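PDB 4CEM: regulator of nonsense transcripts 2 from Homo sapiens, which probably acts in nonsense-mediated mRNA decay and is represented here by the first of its three MIF4G domains, an all-helical module. Local coordinates for residues A[151-156]-A[168-173]; A[23-28]-A[197-202]; A[111-114]-A[119-122]. One frame throughout, in Å; residues are numbered along the deposited sequence.

Contact 1: A[151-156]-A[168-173]; sequences RFIAEL and LSLIYE
Ile153 and Ile171 form the middle of this contact, and every interaction across it is apolar. Their side chains run past each other in opposite directions. Ile153 CG1 lies 3.9 Å from Ile171 CG1. The CD1 methyl of Ile153 continues along the same branch and also rests on Ile171 CG1. The first torsion of Ile153 (chi1 66°) sets CG1 between its backbone N and carbonyl carbon. The methyl CG2 is then left beside the backbone N, on the side of Leu170.

Leu170 meets Ile153 in another way, crossing it at about a right angle. One branch does the touching: Leu170 CD2 is 3.9 Å from Ile153 CD1 and 4.1 Å from Ile153 CG2. A single leucine methyl therefore sits against both methyls of the isoleucine, CD1 and CG2.

The two segments belong to helices 143-158 and 164-181, which follow each other in the chain and run antiparallel. Together they make a helical hairpin, the kind of element from which the HEAT-like MIF4G fold is built. The local axes are 9.6 Å apart at their closest, with 159° between their directions.

A third kind of packing is side chain on backbone. The extended chain of Ile171 carries CD1 to the helix surface at Ala154, where it lies 3.7 Å from Ala154 CA. The CB of Ala154 is a little farther from it, at 4.3 Å. With only a methyl at Ala154, the isoleucine tip probably has room to lie close to the helix backbone.

Other helices cover the edges of this buried seam. Helix 189-204 supplies Ile203, which touches both Ala154 and Ile171. Helix 120-137 supplies Trp128 against Ile153 and Lys129 against Leu170.

Contact 2: A[23-28]-A[197-202]; sequences HLRKEL and RHCGDD
Arg25 reaches from helix 6-33 with an extended chain and presents the edge of its guanidinium to three acceptors on segment 197-202. All three lie near the guanidinium plane. NH1 serves two carboxylates, and NH2 serves a backbone carbonyl.

The two aspartates are turned differently against this flat group. The carboxylate of Asp201 stands almost upright to it, with the planes 84° apart. NH1 meets Asp201 OD1 from above the carboxylate plane, at 2.9 Å. The side chain of Asp202 runs past that of Arg25 in the opposite direction, with planes 53° apart. Its OD2 takes NH1 on the anti side, with Arg25 NH1 to Asp202 OD2 at 2.6 Å. Both pairs are salt bridges.

NH2 of Arg25 donates to His198 O at 2.6 Å, tilted from the carbonyl plane. The helix is kinked here, and the N of Asp202 has no bond to the turn before. This probably leaves the His198 carbonyl to take the arginine. The N of Asp202 bonds instead to Asp201 OD1, with Asp202 N to Asp201 OD1 at 2.8 Å. Asp201 OD1 thus accepts two bonds, both from the same face of its plane. Its other oxygen, OD2, forms a salt bridge with Arg21.

The site is largely buried, so the arginine charge is probably balanced by these carboxylates and by Glu155, which forms a salt bridge with NH2. This is a salt-bridge network between two helices: it joins helix 6-33 to helix 189-204. The axes of segments 23-28 and 197-202 come within 12.8 Å, at 63°, so the long arginine spans the gap. Helix 143-158 lies against both, with Glu155 and Ile158 beside Arg25 and Ala154 on Cys199.

Contact 3: A[111-114]-A[119-122]; sequences SLFH and DFAP
His114 NE2 is hydrogen-bonded to the backbone O of Asn32, which anchors the imidazole, while the other ring nitrogen, ND1, lies near Ala121. There His114 ND1 is 4.0 Å from Ala121 CB, a packing contact. The first torsion of His114 (chi1 173°) places CG anti to the backbone N and carries the ring along toward Ala121.

The rest of the contact centres on Phe120. Phe113 CB sits over the middle of the Phe120 ring, 3.4 Å from its centroid and almost on the ring normal. This is a CH-pi contact. The two phenyl planes are nearly parallel, at 14°, but slid apart, so the rings barely overlap. Their centroids are 4.9 Å apart. Phe120 CD2 also lies 3.7 Å from His114 N. The ring therefore packs against the backbone of helix 103-116 as well as its side chains.

Both phenyl groups are buried among further helices. Phe77 meets the Phe113 ring edge-to-face, and Val90 and Ile93 of helix 86-95 touch Phe120. The contact closes a short turn between helices 103-116 and 120-137. It packs two successive helices of the all-helical, HEAT-like MIF4G fold against each other at their short connection.

The chain starts with helix 6-33, which carries the first half of contact 2. Its partner, segment 197-202, comes much later, so contact 2 closes a loop of 168 residues. Contacts 3 and 1 are both nested inside that loop, in series. Contact 3 closes first, over only four residues, and joins helices 103-116 and 120-137. Contact 1 follows, closing 11 residues between helices 143-158 and 164-181. Contact 2 touches both others: segment 151-156 meets both halves of contact 2, while Leu28 packs on Ser111. The N-terminal helix is thereby tied to both inner helix pairs. Contacts 1 and 3 do not touch.

Contact 1: A[151-156]-A[168-173]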
ATOM      1  N   ARG A 151       1.539  -0.376  -2.117  1.00 45.43           N
ATOM      2  CA  ARG A 151       0.188  -0.048  -2.534  1.00 45.44           C
ATOM      3  C   ARG A 151       0.105   0.035  -4.051  1.00 43.66           C
ATOM      4  O   ARG A 151      -0.861  -0.442  -4.657  1.00 42.00           O
ATOM      5  CB  ARG A 151      -0.267   1.274  -1.931  1.00 47.92           C
ATOM      6  CG  ARG A 151      -1.596   1.753  -2.496  1.00 50.70           C
ATOM      7  CD  ARG A 151      -1.929   3.141  -2.011  1.00 51.45           C
ATOM      8  NE  ARG A 151      -3.151   3.636  -2.630  1.00 53.68           N
ATOM      9  CZ  ARG A 151      -3.664   4.843  -2.407  1.00 55.30           C
ATOM     10  NH1 ARG A 151      -3.059   5.686  -1.581  1.00 57.08           N
ATOM     11  NH2 ARG A 151      -4.786   5.210  -3.013  1.00 56.66           N
ATOM     12  N   PHE A 152       1.119   0.657  -4.650  1.00 43.25           N
ATOM     13  CA  PHE A 152       1.156   0.872  -6.091  1.00 41.90           C
ATOM     14  C   PHE A 152       1.150  -0.477  -6.823  1.00 41.82           C
ATOM     15  O   PHE A 152       0.262  -0.724  -7.633  1.00 41.20           O
ATOM     16  CB  PHE A 152       2.383   1.710  -6.457  1.00 43.04           C
ATOM     17  CG  PHE A 152       2.363   2.309  -7.857  1.00 43.90           C
ATOM     18  CD1 PHE A 152       1.350   2.043  -8.777  1.00 43.39           C
ATOM     19  CD2 PHE A 152       3.396   3.156  -8.251  1.00 43.03           C
ATOM     20  CE1 PHE A 152       1.379   2.599 -10.043  1.00 43.25           C
ATOM     21  CE2 PHE A 152       3.425   3.710  -9.517  1.00 42.44           C
ATOM     22  CZ  PHE A 152       2.414   3.432 -10.411  1.00 43.02           C
ATOM     23  N   ILE A 153       2.098  -1.366  -6.519  1.00 42.70           N
ATOM     24  CA  ILE A 153       2.123  -2.675  -7.198  1.00 43.15           C
ATOM     25  C   ILE A 153       0.856  -3.493  -6.920  1.00 42.42           C
ATOM     26  O   ILE A 153       0.412  -4.275  -7.786  1.00 41.20           O
ATOM     27  CB  ILE A 153       3.393  -3.516  -6.900  1.00 44.37           C
ATOM     28  CG1 ILE A 153       3.458  -3.938  -5.436  1.00 45.32           C
ATOM     29  CG2 ILE A 153       4.657  -2.756  -7.301  1.00 44.32           C
ATOM     30  CD1 ILE A 153       4.633  -4.839  -5.137  1.00 46.04           C
ATOM     31  N   ALA A 154       0.273  -3.292  -5.732  1.00 40.32           N
ATOM     32  CA  ALA A 154      -1.052  -3.848  -5.399  1.00 38.75           C
ATOM     33  C   ALA A 154      -2.126  -3.391  -6.392  1.00 37.62           C
ATOM     34  O   ALA A 154      -2.771  -4.227  -7.013  1.00 36.34           O
ATOM     35  CB  ALA A 154      -1.453  -3.474  -3.984  1.00 38.23           C
ATOM     36  N   GLU A 155      -2.304  -2.080  -6.568  1.00 36.15           N
ATOM     37  CA  GLU A 155      -3.297  -1.591  -7.534  1.00 37.46           C
ATOM     38  C   GLU A 155      -3.016  -2.115  -8.927  1.00 36.64           C
ATOM     39  O   GLU A 155      -3.927  -2.597  -9.607  1.00 35.47           O
ATOM     40  CB  GLU A 155      -3.355  -0.060  -7.600  1.00 38.76           C
ATOM     41  CG  GLU A 155      -4.194   0.599  -6.520  1.00 41.11           C
ATOM     42  CD  GLU A 155      -5.639   0.132  -6.485  1.00 41.48           C
ATOM     43  OE1 GLU A 155      -6.216  -0.227  -7.530  1.00 44.69           O
ATOM     44  OE2 GLU A 155      -6.206   0.139  -5.391  1.00 42.56           O
ATOM     45  N   LEU A 156      -1.756  -2.017  -9.353  1.00 35.45           N
ATOM     46  CA  LEU A 156      -1.378  -2.447 -10.697  1.00 35.02           C
ATOM     47  C   LEU A 156      -1.771  -3.901 -10.957  1.00 33.79           C
ATOM     48  O   LEU A 156      -2.058  -4.280 -12.096  1.00 33.26           O
ATOM     49  CB  LEU A 156       0.125  -2.262 -10.931  1.00 35.58           C
ATOM     50  CG  LEU A 156       0.607  -0.825 -11.123  1.00 34.22           C
ATOM     51  CD1 LEU A 156       2.121  -0.780 -11.045  1.00 33.49           C
ATOM     52  CD2 LEU A 156       0.109  -0.282 -12.449  1.00 33.55           C
ATOM     53  N   LEU A 168       0.584 -10.877  -7.961  1.00 40.89           N
ATOM     54  CA  LEU A 168       0.379 -11.466  -6.632  1.00 43.99           C
ATOM     55  C   LEU A 168       1.710 -11.982  -6.105  1.00 45.33           C
ATOM     56  O   LEU A 168       2.097 -11.702  -4.967  1.00 47.04           O
ATOM     57  CB  LEU A 168      -0.652 -12.603  -6.651  1.00 42.88           C
ATOM     58  CG  LEU A 168      -2.105 -12.226  -6.964  1.00 42.85           C
ATOM     59  CD1 LEU A 168      -2.949 -13.485  -7.107  1.00 40.89           C
ATOM     60  CD2 LEU A 168      -2.673 -11.298  -5.902  1.00 41.04           C
ATOM     61  N   SER A 169       2.408 -12.723  -6.958  1.00 46.98           N
ATOM     62  CA  SER A 169       3.729 -13.252  -6.645  1.00 47.53           C
ATOM     63  C   SER A 169       4.675 -12.142  -6.203  1.00 45.88           C
ATOM     64  O   SER A 169       5.344 -12.267  -5.187  1.00 46.28           O
ATOM     65  CB  SER A 169       4.298 -13.981  -7.863  1.00 48.77           C
ATOM     66  OG  SER A 169       5.675 -14.228  -7.703  1.00 54.39           O
ATOM     67  N   LEU A 170       4.709 -11.047  -6.952  1.00 45.37           N
ATOM     68  CA  LEU A 170       5.566  -9.923  -6.597  1.00 46.28           C
ATOM     69  C   LEU A 170       5.206  -9.311  -5.239  1.00 47.79           C
ATOM     70  O   LEU A 170       6.095  -8.988  -4.459  1.00 48.60           O
ATOM     71  CB  LEU A 170       5.504  -8.856  -7.677  1.00 46.97           C
ATOM     72  CG  LEU A 170       6.548  -7.752  -7.539  1.00 48.88           C
ATOM     73  CD1 LEU A 170       7.897  -8.253  -8.028  1.00 48.74           C
ATOM     74  CD2 LEU A 170       6.109  -6.511  -8.305  1.00 48.93           C
ATOM     75  N   ILE A 171       3.912  -9.154  -4.958  1.00 49.72           N
ATOM     76  CA  ILE A 171       3.462  -8.610  -3.667  1.00 49.89           C
ATOM     77  C   ILE A 171       3.788  -9.576  -2.526  1.00 50.20           C
ATOM     78  O   ILE A 171       4.288  -9.167  -1.482  1.00 49.43           O
ATOM     79  CB  ILE A 171       1.941  -8.321  -3.646  1.00 49.92           C
ATOM     80  CG1 ILE A 171       1.554  -7.258  -4.670  1.00 48.48           C
ATOM     81  CG2 ILE A 171       1.491  -7.831  -2.274  1.00 48.72           C
ATOM     82  CD1 ILE A 171       0.087  -7.312  -5.035  1.00 48.26           C
ATOM     83  N   TYR A 172       3.498 -10.857  -2.729  1.00 54.43           N
ATOM     84  CA  TYR A 172       3.798 -11.881  -1.722  1.00 59.92           C
ATOM     85  C   TYR A 172       5.265 -11.811  -1.325  1.00 61.60           C
ATOM     86  O   TYR A 172       5.593 -11.795  -0.141  1.00 63.23           O
ATOM     87  CB  TYR A 172       3.467 -13.286  -2.247  1.00 64.04           C
ATOM     88  CG  TYR A 172       3.402 -14.348  -1.167  1.00 67.77           C
ATOM     89  CD1 TYR A 172       2.278 -14.467  -0.355  1.00 70.57           C
ATOM     90  CD2 TYR A 172       4.461 -15.233  -0.956  1.00 67.76           C
ATOM     91  CE1 TYR A 172       2.205 -15.431   0.640  1.00 71.29           C
ATOM     92  CE2 TYR A 172       4.396 -16.201   0.037  1.00 70.04           C
ATOM     93  CZ  TYR A 172       3.264 -16.297   0.834  1.00 70.86           C
ATOM     94  OH  TYR A 172       3.172 -17.251   1.826  1.00 69.18           O
ATOM     95  N   GLU A 173       6.136 -11.756  -2.329  1.00 64.06           N
ATOM     96  CA  GLU A 173       7.574 -11.613  -2.110  1.00 66.12           C
ATOM     97  C   GLU A 173       7.921 -10.469  -1.168  1.00 64.69           C
ATOM     98  O   GLU A 173       8.661 -10.662  -0.205  1.00 65.18           O
ATOM     99  CB  GLU A 173       8.312 -11.390  -3.436  1.00 70.62           C
ATOM    100  CG  GLU A 173       9.106 -12.586  -3.939  1.00 73.44           C
ATOM    101  CD  GLU A 173      10.318 -12.160  -4.751  1.00 76.41           C
ATOM    102  OE1 GLU A 173      10.187 -11.246  -5.598  1.00 77.44           O
ATOM    103  OE2 GLU A 173      11.408 -12.727  -4.522  1.00 78.49           O
TER

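Contact 2: A[23-28]-A[197-202]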
ATOM      1  N   HIS A  23     -15.995   0.207  -7.846  1.00 37.20           N
ATOM      2  CA  HIS A  23     -16.428   0.443  -9.214  1.00 37.89           C
ATOM      3  C   HIS A  23     -15.285   0.808 -10.111  1.00 37.17           C
ATOM      4  O   HIS A  23     -15.231   0.346 -11.246  1.00 36.19           O
ATOM      5  CB  HIS A  23     -17.508   1.516  -9.271  1.00 39.35           C
ATOM      6  CG  HIS A  23     -18.855   1.053  -8.762  1.00 40.64           C
ATOM      7  ND1 HIS A  23     -19.392  -0.134  -9.111  1.00 41.74           N
ATOM      8  CD2 HIS A  23     -19.778   1.672  -7.926  1.00 41.02           C
ATOM      9  CE1 HIS A  23     -20.590  -0.277  -8.520  1.00 42.00           C
ATOM     10  NE2 HIS A  23     -20.828   0.835  -7.798  1.00 43.92           N
ATOM     11  N   LEU A  24     -14.357   1.627  -9.619  1.00 37.63           N
ATOM     12  CA  LEU A  24     -13.199   2.036 -10.427  1.00 38.77           C
ATOM     13  C   LEU A  24     -12.305   0.853 -10.799  1.00 37.78           C
ATOM     14  O   LEU A  24     -11.927   0.678 -11.964  1.00 36.42           O
ATOM     15  CB  LEU A  24     -12.360   3.091  -9.694  1.00 39.67           C
ATOM     16  CG  LEU A  24     -11.129   3.601 -10.454  1.00 38.89           C
ATOM     17  CD1 LEU A  24     -11.537   4.067 -11.845  1.00 36.64           C
ATOM     18  CD2 LEU A  24     -10.432   4.710  -9.669  1.00 37.20           C
ATOM     19  N   ARG A  25     -11.970   0.052  -9.796  1.00 36.48           N
ATOM     20  CA  ARG A  25     -11.133  -1.118  -9.998  1.00 37.34           C
ATOM     21  C   ARG A  25     -11.726  -2.085 -11.027  1.00 38.58           C
ATOM     22  O   ARG A  25     -11.008  -2.639 -11.862  1.00 35.87           O
ATOM     23  CB  ARG A  25     -10.937  -1.842  -8.666  1.00 37.47           C
ATOM     24  CG  ARG A  25     -10.002  -1.131  -7.706  1.00 36.63           C
ATOM     25  CD  ARG A  25      -9.857  -1.904  -6.411  1.00 37.20           C
ATOM     26  NE  ARG A  25      -8.966  -1.221  -5.481  1.00 38.57           N
ATOM     27  CZ  ARG A  25      -8.685  -1.640  -4.250  1.00 39.65           C
ATOM     28  NH1 ARG A  25      -9.218  -2.754  -3.769  1.00 41.93           N
ATOM     29  NH2 ARG A  25      -7.864  -0.935  -3.487  1.00 40.60           N
ATOM     30  N   LYS A  26     -13.040  -2.280 -10.943  1.00 41.07           N
ATOM     31  CA  LYS A  26     -13.776  -3.196 -11.807  1.00 39.91           C
ATOM     32  C   LYS A  26     -13.745  -2.703 -13.241  1.00 38.91           C
ATOM     33  O   LYS A  26     -13.651  -3.479 -14.185  1.00 38.40           O
ATOM     34  CB  LYS A  26     -15.225  -3.268 -11.333  1.00 43.57           C
ATOM     35  CG  LYS A  26     -15.936  -4.572 -11.632  1.00 47.03           C
ATOM     36  CD  LYS A  26     -15.541  -5.664 -10.648  1.00 49.58           C
ATOM     37  CE  LYS A  26     -16.405  -6.896 -10.831  1.00 52.29           C
ATOM     38  NZ  LYS A  26     -17.855  -6.551 -10.741  1.00 55.27           N
ATOM     39  N   GLU A  27     -13.819  -1.388 -13.387  1.00 40.19           N
ATOM     40  CA  GLU A  27     -13.861  -0.731 -14.685  1.00 40.74           C
ATOM     41  C   GLU A  27     -12.469  -0.777 -15.334  1.00 38.52           C
ATOM     42  O   GLU A  27     -12.327  -1.176 -16.479  1.00 35.67           O
ATOM     43  CB  GLU A  27     -14.335   0.713 -14.483  1.00 44.98           C
ATOM     44  CG  GLU A  27     -14.799   1.436 -15.733  1.00 51.06           C
ATOM     45  CD  GLU A  27     -14.726   2.961 -15.611  1.00 56.28           C
ATOM     46  OE1 GLU A  27     -14.739   3.489 -14.473  1.00 62.00           O
ATOM     47  OE2 GLU A  27     -14.659   3.640 -16.662  1.00 58.41           O
ATOM     48  N   LEU A  28     -11.450  -0.378 -14.576  1.00 37.48           N
ATOM     49  CA  LEU A  28     -10.064  -0.417 -15.024  1.00 36.80           C
ATOM     50  C   LEU A  28      -9.559  -1.820 -15.336  1.00 36.78           C
ATOM     51  O   LEU A  28      -8.875  -2.016 -16.343  1.00 38.11           O
ATOM     52  CB  LEU A  28      -9.149   0.226 -13.974  1.00 37.13           C
ATOM     53  CG  LEU A  28      -9.081   1.750 -14.035  1.00 37.68           C
ATOM     54  CD1 LEU A  28      -8.090   2.269 -13.004  1.00 37.23           C
ATOM     55  CD2 LEU A  28      -8.710   2.210 -15.441  1.00 35.67           C
ATOM     56  N   ARG A 197      -5.306  -1.223   4.649  1.00 47.56           N
ATOM     57  CA  ARG A 197      -6.289  -0.166   4.443  1.00 49.72           C
ATOM     58  C   ARG A 197      -6.725  -0.042   2.975  1.00 47.45           C
ATOM     59  O   ARG A 197      -7.914  -0.036   2.683  1.00 47.38           O
ATOM     60  CB  ARG A 197      -5.731   1.171   4.961  1.00 54.51           C
ATOM     61  CG  ARG A 197      -6.480   2.412   4.481  1.00 59.63           C
ATOM     62  CD  ARG A 197      -6.301   3.610   5.407  1.00 64.58           C
ATOM     63  NE  ARG A 197      -6.746   3.301   6.771  1.00 69.86           N
ATOM     64  CZ  ARG A 197      -5.955   3.147   7.839  1.00 72.99           C
ATOM     65  NH1 ARG A 197      -4.631   3.295   7.761  1.00 74.01           N
ATOM     66  NH2 ARG A 197      -6.506   2.849   9.014  1.00 73.80           N
ATOM     67  N   HIS A 198      -5.762   0.033   2.061  1.00 46.74           N
ATOM     68  CA  HIS A 198      -6.049   0.342   0.662  1.00 45.19           C
ATOM     69  C   HIS A 198      -6.405  -0.845  -0.172  1.00 42.82           C
ATOM     70  O   HIS A 198      -7.333  -0.760  -0.963  1.00 43.93           O
ATOM     71  CB  HIS A 198      -4.883   1.096   0.031  1.00 47.52           C
ATOM     72  CG  HIS A 198      -4.740   2.515   0.538  1.00 51.73           C
ATOM     73  ND1 HIS A 198      -5.481   3.531   0.055  1.00 54.08           N
ATOM     74  CD2 HIS A 198      -3.927   3.061   1.536  1.00 52.98           C
ATOM     75  CE1 HIS A 198      -5.156   4.669   0.701  1.00 55.19           C
ATOM     76  NE2 HIS A 198      -4.204   4.378   1.606  1.00 55.09           N
ATOM     77  N   CYS A 199      -5.692  -1.959  -0.005  1.00 40.86           N
ATOM     78  CA  CYS A 199      -5.791  -3.100  -0.934  1.00 40.99           C
ATOM     79  C   CYS A 199      -6.167  -4.446  -0.300  1.00 39.26           C
ATOM     80  O   CYS A 199      -6.405  -5.427  -1.020  1.00 35.27           O
ATOM     81  CB  CYS A 199      -4.466  -3.252  -1.684  1.00 42.98           C
ATOM     82  SG  CYS A 199      -3.889  -1.709  -2.442  1.00 50.89           S
ATOM     83  N   GLY A 200      -6.216  -4.496   1.032  1.00 37.78           N
ATOM     84  CA  GLY A 200      -6.500  -5.732   1.754  1.00 37.18           C
ATOM     85  C   GLY A 200      -7.840  -6.371   1.422  1.00 37.45           C
ATOM     86  O   GLY A 200      -8.000  -7.590   1.539  1.00 38.61           O
ATOM     87  N   ASP A 201      -8.811  -5.560   1.024  1.00 36.74           N
ATOM     88  CA  ASP A 201     -10.108  -6.095   0.643  1.00 38.24           C
ATOM     89  C   ASP A 201      -9.939  -7.077  -0.513  1.00 36.89           C
ATOM     90  O   ASP A 201     -10.315  -8.235  -0.402  1.00 36.33           O
ATOM     91  CB  ASP A 201     -11.142  -4.984   0.322  1.00 39.92           C
ATOM     92  CG  ASP A 201     -10.557  -3.805  -0.497  1.00 43.69           C
ATOM     93  OD1 ASP A 201      -9.449  -3.917  -1.088  1.00 43.68           O
ATOM     94  OD2 ASP A 201     -11.235  -2.749  -0.544  1.00 44.73           O
ATOM     95  N   ASP A 202      -9.319  -6.622  -1.592  1.00 38.11           N
ATOM     96  CA  ASP A 202      -9.190  -7.423  -2.804  1.00 38.46           C
ATOM     97  C   ASP A 202      -8.002  -8.385  -2.798  1.00 39.38           C
ATOM     98  O   ASP A 202      -8.116  -9.494  -3.322  1.00 41.79           O
ATOM     99  CB  ASP A 202      -9.122  -6.512  -4.025  1.00 38.39           C
ATOM    100  CG  ASP A 202     -10.479  -5.965  -4.415  1.00 38.24           C
ATOM    101  OD1 ASP A 202     -11.435  -6.755  -4.486  1.00 37.16           O
ATOM    102  OD2 ASP A 202     -10.595  -4.750  -4.669  1.00 39.63           O
TER

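Contact 3: A[111-114]-A[119-122]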
ATOM      1  N   SER A 111      -2.355   2.729 -17.063  1.00 34.97           N
ATOM      2  CA  SER A 111      -3.387   2.062 -17.862  1.00 34.24           C
ATOM      3  C   SER A 111      -3.429   2.573 -19.292  1.00 34.52           C
ATOM      4  O   SER A 111      -3.699   1.806 -20.216  1.00 35.50           O
ATOM      5  CB  SER A 111      -4.770   2.216 -17.220  1.00 34.88           C
ATOM      6  OG  SER A 111      -4.788   1.658 -15.918  1.00 35.42           O
ATOM      7  N   LEU A 112      -3.182   3.864 -19.492  1.00 35.06           N
ATOM      8  CA  LEU A 112      -3.130   4.395 -20.855  1.00 34.71           C
ATOM      9  C   LEU A 112      -1.914   3.821 -21.601  1.00 35.32           C
ATOM     10  O   LEU A 112      -2.011   3.473 -22.775  1.00 37.81           O
ATOM     11  CB  LEU A 112      -3.101   5.923 -20.861  1.00 34.43           C
ATOM     12  CG  LEU A 112      -4.296   6.684 -20.277  1.00 33.07           C
ATOM     13  CD1 LEU A 112      -3.986   8.174 -20.257  1.00 31.64           C
ATOM     14  CD2 LEU A 112      -5.567   6.411 -21.062  1.00 31.69           C
ATOM     15  N   PHE A 113      -0.783   3.710 -20.914  1.00 36.05           N
ATOM     16  CA  PHE A 113       0.415   3.072 -21.483  1.00 36.11           C
ATOM     17  C   PHE A 113       0.116   1.629 -21.846  1.00 34.96           C
ATOM     18  O   PHE A 113       0.301   1.210 -22.983  1.00 33.38           O
ATOM     19  CB  PHE A 113       1.584   3.099 -20.488  1.00 36.70           C
ATOM     20  CG  PHE A 113       2.491   4.290 -20.635  1.00 37.78           C
ATOM     21  CD1 PHE A 113       3.443   4.332 -21.650  1.00 38.50           C
ATOM     22  CD2 PHE A 113       2.404   5.363 -19.761  1.00 38.10           C
ATOM     23  CE1 PHE A 113       4.288   5.419 -21.789  1.00 38.30           C
ATOM     24  CE2 PHE A 113       3.245   6.456 -19.895  1.00 38.85           C
ATOM     25  CZ  PHE A 113       4.189   6.484 -20.911  1.00 39.31           C
ATOM     26  N   HIS A 114      -0.360   0.881 -20.858  1.00 36.18           N
ATOM     27  CA  HIS A 114      -0.665  -0.531 -21.037  1.00 36.25           C
ATOM     28  C   HIS A 114      -1.617  -0.764 -22.165  1.00 36.40           C
ATOM     29  O   HIS A 114      -1.420  -1.681 -22.943  1.00 36.83           O
ATOM     30  CB  HIS A 114      -1.245  -1.107 -19.759  1.00 36.49           C
ATOM     31  CG  HIS A 114      -1.734  -2.527 -19.901  1.00 37.08           C
ATOM     32  ND1 HIS A 114      -0.911  -3.548 -20.185  1.00 36.51           N
ATOM     33  CD2 HIS A 114      -3.015  -3.070 -19.785  1.00 36.30           C
ATOM     34  CE1 HIS A 114      -1.623  -4.687 -20.250  1.00 38.13           C
ATOM     35  NE2 HIS A 114      -2.913  -4.388 -20.005  1.00 37.72           N
ATOM     36  N   ASP A 119       4.641  -3.508 -24.877  1.00 41.21           N
ATOM     37  CA  ASP A 119       5.905  -3.583 -24.127  1.00 41.76           C
ATOM     38  C   ASP A 119       5.833  -3.059 -22.706  1.00 41.56           C
ATOM     39  O   ASP A 119       6.769  -3.262 -21.929  1.00 42.70           O
ATOM     40  CB  ASP A 119       7.006  -2.785 -24.835  1.00 43.22           C
ATOM     41  CG  ASP A 119       7.421  -3.397 -26.137  1.00 44.75           C
ATOM     42  OD1 ASP A 119       6.903  -4.479 -26.477  1.00 44.98           O
ATOM     43  OD2 ASP A 119       8.264  -2.787 -26.831  1.00 50.09           O
ATOM     44  N   PHE A 120       4.752  -2.370 -22.360  1.00 40.99           N
ATOM     45  CA  PHE A 120       4.708  -1.656 -21.091  1.00 39.53           C
ATOM     46  C   PHE A 120       4.723  -2.570 -19.875  1.00 37.68           C
ATOM     47  O   PHE A 120       5.593  -2.440 -19.017  1.00 37.56           O
ATOM     48  CB  PHE A 120       3.487  -0.737 -21.028  1.00 40.73           C
ATOM     49  CG  PHE A 120       3.476   0.158 -19.819  1.00 40.51           C
ATOM     50  CD1 PHE A 120       4.403   1.189 -19.697  1.00 39.97           C
ATOM     51  CD2 PHE A 120       2.555  -0.033 -18.800  1.00 39.34           C
ATOM     52  CE1 PHE A 120       4.410   2.014 -18.587  1.00 39.74           C
ATOM     53  CE2 PHE A 120       2.559   0.790 -17.686  1.00 40.21           C
ATOM     54  CZ  PHE A 120       3.486   1.815 -17.579  1.00 40.23           C
ATOM     55  N   ALA A 121       3.764  -3.487 -19.801  1.00 37.80           N
ATOM     56  CA  ALA A 121       3.580  -4.307 -18.591  1.00 37.82           C
ATOM     57  C   ALA A 121       4.824  -5.122 -18.239  1.00 36.58           C
ATOM     58  O   ALA A 121       5.268  -5.084 -17.091  1.00 36.91           O
ATOM     59  CB  ALA A 121       2.358  -5.213 -18.717  1.00 36.63           C
ATOM     60  N   PRO A 122       5.403  -5.843 -19.224  1.00 36.81           N
ATOM     61  CA  PRO A 122       6.649  -6.600 -18.980  1.00 37.10           C
ATOM     62  C   PRO A 122       7.817  -5.731 -18.490  1.00 38.16           C
ATOM     63  O   PRO A 122       8.513  -6.110 -17.544  1.00 37.80           O
ATOM     64  CB  PRO A 122       6.968  -7.198 -20.348  1.00 36.65           C
ATOM     65  CG  PRO A 122       5.660  -7.245 -21.065  1.00 36.51           C
ATOM     66  CD  PRO A 122       4.925  -6.019 -20.607  1.00 36.93           C
TER